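Local coordinates for protein MdcE (Pseudomonas aeruginosa, PDB 5VIP) that probably serves as the gamma subunit of biotin-independent malonate decarboxylase, an enzyme that acts on malonyl groups carried by an acyl carrier protein, at residues L26-A31 with V241-C246; W85-A90 with D136-A141; L95-D98 with K104-L107. All coordinates share one frame; numbering follows the deposited sequence.

The first helix of the chain is 24-33. Interaction 1 pairs this helix with helix 237-254, late in the chain, and so closes the longest loop of the three, over 209 residues. Both other contacts nest inside it. Interaction 2 joins helix 81-97 to helix 127-143. Interaction 3 nests inside that loop in turn, where the end of helix 81-97 meets the start of strand 106-113. No two contacts cross along the chain. Interactions 2 and 3 share helix 81-97 and touch, with centres about 11 Å apart. Interaction 1 stands apart, its centre about 22 Å from that of interaction 2, and ties two helices over the main sheet.

Interaction 1: residues L26-A31 with V241-C246; sequences LAWFQA and VRVRTC
Trp28 overlaps Val243 with the CZ3 and CH2 corner of the six-membered ring of its indole. In this crotonase-like fold the contact joins helix 24-33 to helix 237-254 beside the main sheet. The backbones stay well apart, with Trp28 CA and Val243 CA separated by 10.1 Å. The large ring bridges the gap. Trp28 CG is anti to the carbonyl carbon (chi1 -81°), and from there the indole reaches across to the other helix. Its CZ3 lies 3.5 Å from Val243 CG2, and its CH2 is 3.6 Å from the same methyl. That methyl meets the ring obliquely. Val243 CG1 is a looser neighbour, 4.1 Å from Trp28 CZ3. The indole nitrogen has its partner elsewhere: Trp28 NE1 donates to the backbone oxygen of Val232. The ring also packs on Leu174 of strand 170-174, and Val243 rests on Leu227 of strand 225-227. The pair is therefore buried between the two helices and the sheet.

Arg244, the residue after Val243, runs toward the end of helix 24-33 with its chain extended from CG to NE. Arg244 NH2 is hydrogen-bonded to the backbone oxygen of Leu32. A positive group at these last-turn carbonyls would probably interact well with the helix dipole. Ala31 O is also near. It lies 3.3 Å from Arg244 NH2, but the angle is poor and the pair is not a hydrogen bond.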
loop_
_atom_site.group_PDB
_atom_site.type_symbol
_atom_site.label_atom_id
_atom_site.label_comp_id
_atom_site.label_asym_id
_atom_site.label_seq_id
_atom_site.Cartn_x
_atom_site.Cartn_y
_atom_site.Cartn_z
ATOM N N LEU A 26 -0.523 18.409 -12.584
ATOM C CA LEU A 26 -0.348 19.831 -12.317
ATOM C C LEU A 26 -1.424 20.657 -13.024
ATOM O O LEU A 26 -2.028 21.548 -12.429
ATOM C CB LEU A 26 1.039 20.290 -12.759
ATOM C CG LEU A 26 1.394 21.746 -12.470
ATOM C CD1 LEU A 26 1.198 22.077 -10.989
ATOM C CD2 LEU A 26 2.834 22.008 -12.903
ATOM N N ALA A 27 -1.657 20.341 -14.295
ATOM C CA ALA A 27 -2.683 21.011 -15.095
ATOM C C ALA A 27 -4.047 20.933 -14.424
ATOM O O ALA A 27 -4.751 21.932 -14.309
ATOM C CB ALA A 27 -2.744 20.408 -16.477
ATOM N N TRP A 28 -4.417 19.745 -13.959
ATOM C CA TRP A 28 -5.724 19.587 -13.332
ATOM C C TRP A 28 -5.782 20.159 -11.930
ATOM O O TRP A 28 -6.838 20.631 -11.499
ATOM C CB TRP A 28 -6.127 18.120 -13.316
ATOM C CG TRP A 28 -6.697 17.700 -14.630
ATOM C CD1 TRP A 28 -6.009 17.250 -15.717
ATOM C CD2 TRP A 28 -8.078 17.718 -15.005
ATOM N NE1 TRP A 28 -6.881 16.972 -16.748
ATOM C CE2 TRP A 28 -8.158 17.251 -16.333
ATOM C CE3 TRP A 28 -9.258 18.076 -14.343
ATOM C CZ2 TRP A 28 -9.369 17.136 -17.015
ATOM C CZ3 TRP A 28 -10.464 17.966 -15.026
ATOM C CH2 TRP A 28 -10.507 17.497 -16.346
ATOM N N PHE A 29 -4.662 20.119 -11.213
ATOM C CA PHE A 29 -4.621 20.751 -9.901
ATOM C C PHE A 29 -4.913 22.241 -10.025
ATOM O O PHE A 29 -5.736 22.789 -9.288
ATOM C CB PHE A 29 -3.267 20.544 -9.225
ATOM C CG PHE A 29 -3.158 21.213 -7.882
ATOM C CD1 PHE A 29 -3.604 20.567 -6.725
ATOM C CD2 PHE A 29 -2.611 22.488 -7.769
ATOM C CE1 PHE A 29 -3.504 21.189 -5.478
ATOM C CE2 PHE A 29 -2.509 23.110 -6.534
ATOM C CZ PHE A 29 -2.960 22.458 -5.386
ATOM N N GLN A 30 -4.223 22.883 -10.958
ATOM C CA GLN A 30 -4.364 24.323 -11.150
ATOM C C GLN A 30 -5.808 24.655 -11.521
ATOM O O GLN A 30 -6.411 25.560 -10.935
ATOM C CB GLN A 30 -3.411 24.826 -12.229
ATOM C CG GLN A 30 -3.293 26.342 -12.273
ATOM C CD GLN A 30 -2.800 26.861 -13.612
ATOM O OE1 GLN A 30 -2.972 26.212 -14.648
ATOM N NE2 GLN A 30 -2.168 28.031 -13.596
ATOM N N ALA A 31 -6.360 23.901 -12.475
ATOM C CA ALA A 31 -7.732 24.102 -12.932
ATOM C C ALA A 31 -8.752 23.951 -11.813
ATOM O O ALA A 31 -9.698 24.734 -11.711
ATOM C CB ALA A 31 -8.042 23.142 -14.058
ATOM N N VAL A 241 -16.407 21.723 -15.377
ATOM C CA VAL A 241 -17.775 21.626 -14.882
ATOM C C VAL A 241 -18.220 20.172 -14.711
ATOM O O VAL A 241 -18.841 19.821 -13.709
ATOM C CB VAL A 241 -18.763 22.358 -15.833
ATOM C CG1 VAL A 241 -20.207 22.051 -15.459
ATOM C CG2 VAL A 241 -18.498 23.854 -15.805
ATOM N N ARG A 242 -17.911 19.329 -15.691
ATOM C CA ARG A 242 -18.298 17.927 -15.605
ATOM C C ARG A 242 -17.559 17.236 -14.455
ATOM O O ARG A 242 -18.156 16.464 -13.706
ATOM C CB ARG A 242 -18.038 17.195 -16.932
ATOM C CG ARG A 242 -19.014 17.584 -18.063
ATOM C CD ARG A 242 -18.824 16.738 -19.331
ATOM N NE ARG A 242 -17.727 17.231 -20.157
ATOM C CZ ARG A 242 -17.868 18.123 -21.134
ATOM N NH1 ARG A 242 -19.066 18.614 -21.422
ATOM N NH2 ARG A 242 -16.808 18.527 -21.829
ATOM N N VAL A 243 -16.269 17.518 -14.311
ATOM C CA VAL A 243 -15.478 16.876 -13.262
ATOM C C VAL A 243 -15.895 17.366 -11.872
ATOM O O VAL A 243 -16.061 16.563 -10.956
ATOM C CB VAL A 243 -13.973 17.103 -13.470
ATOM C CG1 VAL A 243 -13.175 16.642 -12.228
ATOM C CG2 VAL A 243 -13.513 16.367 -14.707
ATOM N N ARG A 244 -16.095 18.674 -11.718
ATOM C CA ARG A 244 -16.559 19.211 -10.439
ATOM C C ARG A 244 -17.901 18.609 -10.047
ATOM O O ARG A 244 -18.131 18.292 -8.876
ATOM C CB ARG A 244 -16.659 20.738 -10.489
ATOM C CG ARG A 244 -15.343 21.419 -10.181
ATOM C CD ARG A 244 -15.390 22.917 -10.382
ATOM N NE ARG A 244 -14.096 23.498 -10.042
ATOM C CZ ARG A 244 -13.695 24.712 -10.404
ATOM N NH1 ARG A 244 -14.492 25.482 -11.130
ATOM N NH2 ARG A 244 -12.492 25.148 -10.045
ATOM N N THR A 245 -18.775 18.438 -11.031
ATOM C CA THR A 245 -20.089 17.852 -10.792
ATOM C C THR A 245 -19.957 16.427 -10.278
ATOM O O THR A 245 -20.585 16.049 -9.292
ATOM C CB THR A 245 -20.934 17.850 -12.071
ATOM O OG1 THR A 245 -21.176 19.204 -12.467
ATOM C CG2 THR A 245 -22.264 17.153 -11.833
ATOM N N CYS A 246 -19.125 15.648 -10.961
ATOM C CA CYS A 246 -18.904 14.250 -10.604
ATOM C C CYS A 246 -18.273 14.117 -9.215
ATOM O O CYS A 246 -18.701 13.283 -8.413
ATOM C CB CYS A 246 -18.034 13.583 -11.668
ATOM S SG CYS A 246 -17.887 11.784 -11.497
#

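Interaction 2: residues W85-A90 with D136-A141; sequences WGLAAA and DAYARA
Helices 81-97 and 127-143 come closest at two alanines, where Ala88 CA and Ala137 CA are only 5.3 Å apart. Small residues at this point are consistent with the short spacing. Ala137 points its methyl at the other helix, and its CB lies against backbone: Ala88 O is 3.7 Å from Ala137 CB, and Ala88 CA is 3.8 Å from it. The two methyls are less tightly engaged, with Ala88 CB and Ala137 CB 4.3 Å apart.

Beside the alanines, toward the main sheet, Leu87 meets Tyr138. Leu87 CG is anti to the carbonyl carbon (chi1 -79°), and its CD2 reaches the phenol end of the tyrosine, 3.9 Å from Tyr138 OH. This is van der Waals contact. The hydroxyl has its polar partner in His164 ND1. Leu87 and Tyr138 both also pack on Leu61 of strand 56-63, so the helix pair and the sheet share one apolar layer.

Charge gathers along helix 127-143. Arg140 NE donates to Asp136 OD2 one turn back, at 2.8 Å, in a salt bridge. The nitrogen stands well above the carboxylate plane, 52° out of it. Arg140 NH2 makes a second salt bridge, to Asp92 of helix 81-97, so this arginine links the two helices. A different protein of the assembly packs here too: one of its aromatic rings stacks on Trp85, and one of its apolar side chains packs on Ala88.

The contact between the two segments is thus apolar and close-fitting. It rests on van der Waals contact between small and apolar groups. Tyr138 OH is bonded to His164, and Arg140 to Asp136 and Asp92.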
loop_
_atom_site.group_PDB
_atom_site.type_symbol
_atom_site.label_atom_id
_atom_site.label_comp_id
_atom_site.label_asym_id
_atom_site.label_seq_id
_atom_site.Cartn_x
_atom_site.Cartn_y
_atom_site.Cartn_z
ATOM N N TRP A 85 6.559 11.086 2.585
ATOM C CA TRP A 85 6.424 11.681 3.905
ATOM C C TRP A 85 5.670 12.998 3.818
ATOM O O TRP A 85 4.936 13.341 4.735
ATOM C CB TRP A 85 7.788 11.886 4.567
ATOM C CG TRP A 85 8.440 10.611 5.041
ATOM C CD1 TRP A 85 9.652 10.119 4.653
ATOM C CD2 TRP A 85 7.914 9.673 5.998
ATOM N NE1 TRP A 85 9.920 8.938 5.321
ATOM C CE2 TRP A 85 8.864 8.644 6.146
ATOM C CE3 TRP A 85 6.728 9.606 6.743
ATOM C CZ2 TRP A 85 8.666 7.555 7.009
ATOM C CZ3 TRP A 85 6.539 8.529 7.608
ATOM C CH2 TRP A 85 7.499 7.517 7.726
ATOM N N GLY A 86 5.838 13.724 2.711
ATOM C CA GLY A 86 5.120 14.976 2.516
ATOM C C GLY A 86 3.607 14.816 2.465
ATOM O O GLY A 86 2.857 15.603 3.054
ATOM N N LEU A 87 3.152 13.793 1.749
ATOM C CA LEU A 87 1.728 13.460 1.705
ATOM C C LEU A 87 1.200 13.109 3.089
ATOM O O LEU A 87 0.132 13.568 3.493
ATOM C CB LEU A 87 1.475 12.288 0.742
ATOM C CG LEU A 87 1.452 12.639 -0.745
ATOM C CD1 LEU A 87 1.359 11.377 -1.595
ATOM C CD2 LEU A 87 0.283 13.573 -1.028
ATOM N N ALA A 88 1.947 12.270 3.803
ATOM C CA ALA A 88 1.574 11.859 5.145
ATOM C C ALA A 88 1.363 13.087 6.025
ATOM O O ALA A 88 0.358 13.199 6.739
ATOM C CB ALA A 88 2.660 10.949 5.747
ATOM N N ALA A 89 2.318 14.009 5.949
ATOM C CA ALA A 89 2.269 15.231 6.745
ATOM C C ALA A 89 1.070 16.111 6.372
ATOM O O ALA A 89 0.367 16.609 7.260
ATOM C CB ALA A 89 3.584 16.011 6.589
ATOM N N ALA A 90 0.834 16.294 5.069
ATOM C CA ALA A 90 -0.270 17.141 4.608
ATOM C C ALA A 90 -1.627 16.528 4.949
ATOM O O ALA A 90 -2.564 17.235 5.318
ATOM C CB ALA A 90 -0.164 17.394 3.100
ATOM N N ASP A 136 -0.870 5.120 5.537
ATOM C CA ASP A 136 -1.412 5.160 6.892
ATOM C C ASP A 136 -2.213 6.451 7.135
ATOM O O ASP A 136 -3.319 6.411 7.674
ATOM C CB ASP A 136 -0.282 5.018 7.920
ATOM C CG ASP A 136 -0.807 4.858 9.340
ATOM O OD1 ASP A 136 -1.391 3.796 9.648
ATOM O OD2 ASP A 136 -0.641 5.798 10.138
ATOM N N ALA A 137 -1.671 7.590 6.712
ATOM C CA ALA A 137 -2.374 8.861 6.914
ATOM C C ALA A 137 -3.711 8.903 6.144
ATOM O O ALA A 137 -4.754 9.264 6.703
ATOM C CB ALA A 137 -1.487 10.024 6.505
ATOM N N TYR A 138 -3.677 8.531 4.866
ATOM C CA TYR A 138 -4.887 8.489 4.054
ATOM C C TYR A 138 -5.947 7.544 4.634
ATOM O O TYR A 138 -7.133 7.902 4.755
ATOM C CB TYR A 138 -4.556 8.055 2.629
ATOM C CG TYR A 138 -4.203 9.161 1.655
ATOM C CD1 TYR A 138 -5.131 10.147 1.323
ATOM C CD2 TYR A 138 -2.966 9.170 1.005
ATOM C CE1 TYR A 138 -4.828 11.131 0.376
ATOM C CE2 TYR A 138 -2.652 10.150 0.055
ATOM C CZ TYR A 138 -3.595 11.126 -0.253
ATOM O OH TYR A 138 -3.315 12.113 -1.198
ATOM N N ALA A 139 -5.524 6.342 5.006
ATOM C CA ALA A 139 -6.461 5.369 5.585
ATOM C C ALA A 139 -7.061 5.863 6.909
ATOM O O ALA A 139 -8.259 5.714 7.152
ATOM C CB ALA A 139 -5.755 4.011 5.797
ATOM N N ARG A 140 -6.226 6.425 7.776
ATOM C CA ARG A 140 -6.710 6.929 9.058
ATOM C C ARG A 140 -7.709 8.054 8.839
ATOM O O ARG A 140 -8.739 8.122 9.512
ATOM C CB ARG A 140 -5.547 7.409 9.933
ATOM C CG ARG A 140 -4.797 6.280 10.632
ATOM C CD ARG A 140 -3.777 6.789 11.639
ATOM N NE ARG A 140 -2.657 7.469 10.998
ATOM C CZ ARG A 140 -2.429 8.775 11.089
ATOM N NH1 ARG A 140 -3.237 9.536 11.814
ATOM N NH2 ARG A 140 -1.386 9.315 10.471
ATOM N N ALA A 141 -7.411 8.921 7.877
ATOM C CA ALA A 141 -8.334 9.994 7.521
ATOM C C ALA A 141 -9.669 9.430 7.048
ATOM O O ALA A 141 -10.720 9.904 7.466
ATOM C CB ALA A 141 -7.727 10.894 6.455
#

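Interaction 3: residues L95-D98 with K104-L107; sequences LEAD and KRAL
Lys104 folds back over Asp98 just before strand 106-113 begins. The contact closes the turn of a beta-alpha-beta unit, in which strand 56-63, helix 81-97 and strand 106-113 follow one another and the two strands are parallel neighbours in the main sheet. A bend in the lysine chain (chi2 -71°) carries the ammonium to the end of the helix. Lys104 NZ donates to Asp98 O at 3.0 Å, from above the carbonyl plane. It also donates to a water 3.0 Å from NZ, and that water gives a hydrogen to Leu95 O at 2.6 Å. A positive charge at this helix end is probably favourable.

Arg105 holds the carboxylate of Asp98 with three bonds. Its backbone N donates to Asp98 OD2 at 2.8 Å. The side chain leaves between the backbone N and the carbonyl carbon (chi1 82°) and grips the aspartate side-on. Arg105 NE meets OD2 of Asp98 at 2.9 Å, and Arg105 NH2 meets OD1 of Asp98 at 2.9 Å. Both bonds are nearly straight, although the two flat groups are turned 37° apart. NE and N reach OD2 from opposite faces, which should fix the carboxylate's rotation. Arg105 NH1 turns to a second acid, Asp50.

Ala106 starts the strand with backbone hydrogen bonds to Pro57 and Arg59. Leu107 makes backbone hydrogen bonds to Pro147 and Ile149 on the other side. Its side chain packs on Val91 and Ala141 of the helices, with Leu107 CD1 3.6 Å from Ala141 CB.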
loop_
_atom_site.group_PDB
_atom_site.type_symbol
_atom_site.label_atom_id
_atom_site.label_comp_id
_atom_site.label_asym_id
_atom_site.label_seq_id
_atom_site.Cartn_x
_atom_site.Cartn_y
_atom_site.Cartn_z
ATOM N N LEU A 95 -6.293 16.045 9.121
ATOM C CA LEU A 95 -6.959 15.154 10.072
ATOM C C LEU A 95 -6.990 15.767 11.475
ATOM O O LEU A 95 -8.025 15.751 12.155
ATOM C CB LEU A 95 -6.254 13.789 10.091
ATOM C CG LEU A 95 -6.723 12.685 11.044
ATOM C CD1 LEU A 95 -8.140 12.242 10.713
ATOM C CD2 LEU A 95 -5.774 11.496 10.989
ATOM N N GLU A 96 -5.859 16.327 11.888
ATOM C CA GLU A 96 -5.727 16.919 13.217
ATOM C C GLU A 96 -6.518 18.218 13.340
ATOM O O GLU A 96 -7.096 18.499 14.381
ATOM C CB GLU A 96 -4.252 17.162 13.538
ATOM C CG GLU A 96 -3.427 15.873 13.616
ATOM C CD GLU A 96 -3.844 14.972 14.772
ATOM O OE1 GLU A 96 -4.033 15.494 15.889
ATOM O OE2 GLU A 96 -3.984 13.746 14.568
ATOM N N ALA A 97 -6.548 19.000 12.267
ATOM C CA ALA A 97 -7.291 20.261 12.256
ATOM C C ALA A 97 -8.804 20.053 12.369
ATOM O O ALA A 97 -9.496 20.863 12.988
ATOM C CB ALA A 97 -6.961 21.052 10.995
ATOM N N ASP A 98 -9.316 18.973 11.778
ATOM C CA ASP A 98 -10.759 18.719 11.765
ATOM C C ASP A 98 -11.216 17.769 12.861
ATOM O O ASP A 98 -12.365 17.325 12.859
ATOM C CB ASP A 98 -11.192 18.147 10.415
ATOM C CG ASP A 98 -11.010 19.126 9.287
ATOM O OD1 ASP A 98 -10.770 20.320 9.568
ATOM O OD2 ASP A 98 -11.117 18.705 8.117
ATOM N N LYS A 104 -15.640 16.993 8.457
ATOM C CA LYS A 104 -14.286 16.608 8.065
ATOM C C LYS A 104 -14.084 16.953 6.595
ATOM O O LYS A 104 -14.888 16.561 5.758
ATOM C CB LYS A 104 -14.051 15.112 8.280
ATOM C CG LYS A 104 -14.581 14.556 9.580
ATOM C CD LYS A 104 -13.769 15.026 10.757
ATOM C CE LYS A 104 -13.984 14.119 11.948
ATOM N NZ LYS A 104 -12.973 14.416 12.998
ATOM N N ARG A 105 -13.011 17.669 6.276
ATOM C CA ARG A 105 -12.812 18.112 4.908
ATOM C C ARG A 105 -12.561 16.923 3.984
ATOM O O ARG A 105 -11.980 15.906 4.390
ATOM C CB ARG A 105 -11.655 19.110 4.823
ATOM C CG ARG A 105 -10.273 18.485 4.781
ATOM C CD ARG A 105 -9.224 19.556 4.987
ATOM N NE ARG A 105 -9.326 20.141 6.321
ATOM C CZ ARG A 105 -8.589 21.157 6.750
ATOM N NH1 ARG A 105 -7.697 21.723 5.945
ATOM N NH2 ARG A 105 -8.753 21.611 7.983
ATOM N N ALA A 106 -13.028 17.041 2.747
ATOM C CA ALA A 106 -12.795 15.983 1.780
ATOM C C ALA A 106 -11.343 16.041 1.343
ATOM O O ALA A 106 -10.742 17.115 1.280
ATOM C CB ALA A 106 -13.733 16.109 0.583
ATOM N N LEU A 107 -10.774 14.872 1.070
ATOM C CA LEU A 107 -9.435 14.791 0.518
ATOM C C LEU A 107 -9.578 14.349 -0.920
ATOM O O LEU A 107 -10.051 13.243 -1.195
ATOM C CB LEU A 107 -8.560 13.817 1.317
ATOM C CG LEU A 107 -8.472 14.135 2.815
ATOM C CD1 LEU A 107 -7.657 13.101 3.561
ATOM C CD2 LEU A 107 -7.926 15.547 3.057
HETATM O O HOH W 1 -10.429 14.823 11.543
#